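Local coordinates for DnaJ homolog subfamily C member 27-A (PDB 6JMG), which binds GTP as a Rab-family small GTPase fused to a DnaJ domain and is possibly involved in regulating the MEK/ERK pathway, at residues R82-F85 / Y86-T89; D247-A251 / P252-D256. All blocks are in the same frame, centred on the assembly; numbering follows the deposited sequence.

How the contacts relate
Contact 1 (R82-F85 with Y86-T89) belongs to the Ras-like GTPase part of the chain and contact 2 (D247-A251 with P252-D256) to its DnaJ part. Their centres are 32 Å apart, on opposite sides of the chain's centre, and their nearest atoms about 14 Å apart, so they do not touch. Contact 1 is the one close to the nucleotide: the R82 side chain comes within about 7 Å of the bound GTP and about 10 Å of the magnesium ion. Contact 2 lies away from that pocket. Both are local turns in which the chain leads into the next regular element, strand 91-97 in one case and helix 254-278 in the other.

Contact 1: R82-F85 / Y86-T89; sequences RNEF and YKDT
E84 and K87 meet at the exposed side of this turn, where K87 NZ sits 3.0 Å from E84 OE1, and as near E84 OE2, in a salt bridge whose hydrogen bond is weak. K87 NZ also makes a weak bond of 3.4 Å to E84 O, so the ammonium bridges the carboxylate and the backbone of one residue. The lysine runs extended as far as CE and then turns (chi4 -96°), which brings NZ round toward the carboxylate and E84 O.

On the buried side Y86 takes over. Y86 CE2 lies 4.0 Å from N83 OD1, with amide and ring planes 36° apart. R82 runs alongside Y86 and points the same way; R82 NE is 3.9 Å from Y86 OH, too far to bond. What joins the two ends is E113 of helix 107-117: its OE1 accepts a hydrogen bond from the tyrosine hydroxyl and forms a salt bridge with R82 NH2. R82 NH1 also bonds to A73 O, which ties the arginine to a loop thought to bind GTP.

Farther along, T89 OG1 donates a 2.6 Å bond to Y86 O, approaching from above the carbonyl plane, 56° out of it, and K18 NZ hydrogen-bonds to the same hydroxyl. The backbone bond from F85 N to R82 O, 2.9 Å, closes the turn, while the F85 ring meets F70. Y86 also packs on I20, M22 and M72 of the central sheet. The arrangement fits the Ras-like fold, where the chain leaves the switch II helix and enters the next strand of the sheet, here 91-97.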
loop_
_atom_site.group_PDB
_atom_site.type_symbol
_atom_site.label_atom_id
_atom_site.label_comp_id
_atom_site.label_asym_id
_atom_site.label_seq_id
_atom_site.Cartn_x
_atom_site.Cartn_y
_atom_site.Cartn_z
ATOM N N ARG A 82 15.028 -10.830 -3.189
ATOM C CA ARG A 82 13.843 -10.021 -3.480
ATOM C C ARG A 82 14.034 -8.554 -3.122
ATOM O O ARG A 82 13.448 -7.686 -3.781
ATOM C CB ARG A 82 12.629 -10.503 -2.681
ATOM C CG ARG A 82 12.175 -11.891 -2.878
ATOM C CD ARG A 82 10.879 -12.103 -2.101
ATOM N NE ARG A 82 11.002 -12.009 -0.643
ATOM C CZ ARG A 82 10.968 -13.054 0.194
ATOM N NH1 ARG A 82 10.821 -14.295 -0.266
ATOM N NH2 ARG A 82 11.083 -12.865 1.508
ATOM N N ASN A 83 14.874 -8.251 -2.121
ATOM C CA ASN A 83 14.911 -6.892 -1.570
ATOM C C ASN A 83 15.197 -5.827 -2.624
ATOM O O ASN A 83 14.697 -4.706 -2.510
ATOM C CB ASN A 83 15.975 -6.797 -0.482
ATOM C CG ASN A 83 15.550 -7.457 0.796
ATOM O OD1 ASN A 83 14.366 -7.736 0.997
ATOM N ND2 ASN A 83 16.512 -7.720 1.672
ATOM N N GLU A 84 15.955 -6.155 -3.677
ATOM C CA GLU A 84 16.267 -5.147 -4.681
ATOM C C GLU A 84 15.051 -4.695 -5.482
ATOM O O GLU A 84 15.119 -3.642 -6.132
ATOM C CB GLU A 84 17.327 -5.667 -5.658
ATOM C CG GLU A 84 18.752 -5.207 -5.349
ATOM C CD GLU A 84 18.994 -3.721 -5.619
ATOM O OE1 GLU A 84 19.494 -3.061 -4.697
ATOM O OE2 GLU A 84 18.725 -3.212 -6.735
ATOM N N PHE A 85 13.942 -5.443 -5.480
ATOM C CA PHE A 85 12.933 -5.165 -6.490
ATOM C C PHE A 85 11.664 -4.525 -5.947
ATOM O O PHE A 85 10.705 -4.357 -6.706
ATOM C CB PHE A 85 12.621 -6.438 -7.269
ATOM C CG PHE A 85 13.826 -7.045 -7.904
ATOM C CD1 PHE A 85 14.341 -6.524 -9.087
ATOM C CD2 PHE A 85 14.476 -8.111 -7.301
ATOM C CE1 PHE A 85 15.454 -7.087 -9.668
ATOM C CE2 PHE A 85 15.592 -8.670 -7.873
ATOM C CZ PHE A 85 16.095 -8.161 -9.040
ATOM N N TYR A 86 11.663 -4.061 -4.699
ATOM C CA TYR A 86 10.464 -3.405 -4.194
ATOM C C TYR A 86 10.374 -1.944 -4.643
ATOM O O TYR A 86 9.268 -1.400 -4.756
ATOM C CB TYR A 86 10.410 -3.477 -2.666
ATOM C CG TYR A 86 10.135 -4.836 -2.052
ATOM C CD1 TYR A 86 8.921 -5.495 -2.251
ATOM C CD2 TYR A 86 11.070 -5.438 -1.220
ATOM C CE1 TYR A 86 8.660 -6.734 -1.658
ATOM C CE2 TYR A 86 10.819 -6.674 -0.625
ATOM C CZ TYR A 86 9.619 -7.314 -0.845
ATOM O OH TYR A 86 9.385 -8.537 -0.251
ATOM N N LYS A 87 11.503 -1.285 -4.891
ATOM C CA LYS A 87 11.461 0.143 -5.175
ATOM C C LYS A 87 10.781 0.444 -6.512
ATOM O O LYS A 87 10.833 -0.339 -7.462
ATOM C CB LYS A 87 12.866 0.748 -5.162
ATOM C CG LYS A 87 13.988 -0.188 -5.584
ATOM C CD LYS A 87 15.363 0.494 -5.458
ATOM C CE LYS A 87 16.471 -0.332 -6.111
ATOM N NZ LYS A 87 17.172 -1.168 -5.096
ATOM N N ASP A 88 10.168 1.622 -6.581
ATOM C CA ASP A 88 9.533 2.140 -7.792
ATOM C C ASP A 88 8.476 1.174 -8.320
ATOM O O ASP A 88 8.402 0.875 -9.507
ATOM C CB ASP A 88 10.591 2.459 -8.856
ATOM C CG ASP A 88 9.987 2.946 -10.158
ATOM O OD1 ASP A 88 9.207 3.929 -10.132
ATOM O OD2 ASP A 88 10.273 2.320 -11.204
ATOM N N THR A 89 7.626 0.706 -7.423
ATOM C CA THR A 89 6.559 -0.215 -7.785
ATOM C C THR A 89 5.224 0.503 -7.896
ATOM O O THR A 89 4.864 1.298 -7.025
ATOM C CB THR A 89 6.470 -1.322 -6.749
ATOM O OG1 THR A 89 7.708 -2.034 -6.746
ATOM C CG2 THR A 89 5.317 -2.262 -7.067
#

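Contact 2: D247-A251 / P252-D256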
loop_
_atom_site.group_PDB
_atom_site.type_symbol
_atom_site.label_atom_id
_atom_site.label_comp_id
_atom_site.label_asym_id
_atom_site.label_seq_id
_atom_site.Cartn_x
_atom_site.Cartn_y
_atom_site.Cartn_z
ATOM N N ASP A 247 -4.799 17.020 0.636
ATOM C CA ASP A 247 -4.894 16.016 -0.418
ATOM C C ASP A 247 -5.594 14.756 0.087
ATOM O O ASP A 247 -6.419 14.163 -0.618
ATOM C CB ASP A 247 -3.497 15.644 -0.915
ATOM C CG ASP A 247 -2.948 16.608 -1.945
ATOM O OD1 ASP A 247 -3.631 17.594 -2.302
ATOM O OD2 ASP A 247 -1.804 16.363 -2.388
ATOM N N LYS A 248 -5.217 14.302 1.284
ATOM C CA LYS A 248 -5.722 13.081 1.890
ATOM C C LYS A 248 -7.024 13.288 2.645
ATOM O O LYS A 248 -7.842 12.363 2.709
ATOM C CB LYS A 248 -4.673 12.485 2.841
ATOM C CG LYS A 248 -3.340 12.183 2.167
ATOM C CD LYS A 248 -2.370 11.450 3.101
ATOM C CE LYS A 248 -1.907 10.122 2.483
ATOM N NZ LYS A 248 -1.017 9.336 3.389
ATOM N N CYS A 249 -7.254 14.484 3.183
ATOM C CA CYS A 249 -8.377 14.752 4.073
ATOM C C CYS A 249 -9.337 15.730 3.415
ATOM O O CYS A 249 -8.957 16.852 3.067
ATOM C CB CYS A 249 -7.873 15.332 5.391
ATOM S SG CYS A 249 -9.174 15.679 6.565
ATOM N N MET A 250 -10.576 15.293 3.241
ATOM C CA MET A 250 -11.570 16.079 2.531
ATOM C C MET A 250 -12.427 16.922 3.465
ATOM O O MET A 250 -13.350 17.598 3.001
ATOM C CB MET A 250 -12.438 15.149 1.686
ATOM C CG MET A 250 -11.698 14.434 0.557
ATOM S SD MET A 250 -10.520 15.452 -0.362
ATOM C CE MET A 250 -11.629 16.645 -1.098
ATOM N N ALA A 251 -12.137 16.902 4.763
ATOM C CA ALA A 251 -12.937 17.635 5.729
ATOM C C ALA A 251 -12.738 19.140 5.569
ATOM O O ALA A 251 -11.637 19.599 5.248
ATOM C CB ALA A 251 -12.587 17.213 7.152
ATOM N N PRO A 252 -13.783 19.933 5.768
ATOM C CA PRO A 252 -13.638 21.385 5.625
ATOM C C PRO A 252 -12.715 21.957 6.688
ATOM O O PRO A 252 -12.760 21.565 7.858
ATOM C CB PRO A 252 -15.072 21.900 5.782
ATOM C CG PRO A 252 -15.802 20.808 6.478
ATOM C CD PRO A 252 -15.172 19.535 6.036
ATOM N N GLY A 253 -11.848 22.872 6.260
ATOM C CA GLY A 253 -10.883 23.472 7.154
ATOM C C GLY A 253 -9.601 22.693 7.364
ATOM O O GLY A 253 -8.729 23.166 8.107
ATOM N N SER A 254 -9.448 21.523 6.736
ATOM C CA SER A 254 -8.216 20.755 6.903
ATOM C C SER A 254 -6.994 21.490 6.349
ATOM O O SER A 254 -5.893 21.357 6.890
ATOM C CB SER A 254 -8.366 19.392 6.224
ATOM O OG SER A 254 -8.808 19.562 4.885
ATOM N N GLU A 255 -7.161 22.279 5.294
ATOM C CA GLU A 255 -6.034 23.061 4.807
ATOM C C GLU A 255 -5.543 24.039 5.868
ATOM O O GLU A 255 -4.332 24.188 6.065
ATOM C CB GLU A 255 -6.417 23.778 3.520
ATOM C CG GLU A 255 -5.358 24.689 2.984
ATOM C CD GLU A 255 -5.890 25.609 1.895
ATOM O OE1 GLU A 255 -5.471 26.798 1.861
ATOM O OE2 GLU A 255 -6.722 25.133 1.082
ATOM N N ASP A 256 -6.458 24.698 6.587
ATOM C CA ASP A 256 -6.006 25.647 7.606
ATOM C C ASP A 256 -5.408 24.910 8.793
ATOM O O ASP A 256 -4.427 25.366 9.394
ATOM C CB ASP A 256 -7.148 26.551 8.067
ATOM C CG ASP A 256 -7.863 27.215 6.917
ATOM O OD1 ASP A 256 -7.227 28.024 6.205
ATOM O OD2 ASP A 256 -9.065 26.918 6.728
#
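The flat group at the middle of this contact is the carbonyl of A251, which S254 grips twice. It opens a type II beta turn from A251 to S254 that leads straight into helix 254-278, with G253 at the N-cap position. S254 OG lies in the carbonyl plane, 2.9 Å from A251 O, with a C=O...donor angle of 156°. S254 N reaches A251 O from above that plane, 40° out of it, at 3.3 Å, so the two donors use different approaches to one acceptor. At the nitrogen end of the peptide the P252 ring lies alongside the alanine, P252 CD 3.6 Å from A251 CB.

G253 has the positive phi usual for glycine at the third position of such a turn. In the DnaJ domain the loop opens with H245, P246 and D247, which read as the HPD signature of J domains, and it joins helix 230-244 to the long helix.

C249 packs its side chain against S254. With its sulfur anti to the backbone N, C249 SG reaches S254 CB at 3.8 Å. C249 SG also accepts a weak bond of 3.7 Å from A251 N. Helix 203-213 covers these residues: I209 touches A251 and S254, and Q205 touches C249. The methyl of A251 also meets F201.

The serine's first torsion, chi1 52°, sets OG between its own backbone nitrogen and carbonyl carbon and turns it back over the turn, where C249 O also lies nearby, 3.3 Å from S254 OG.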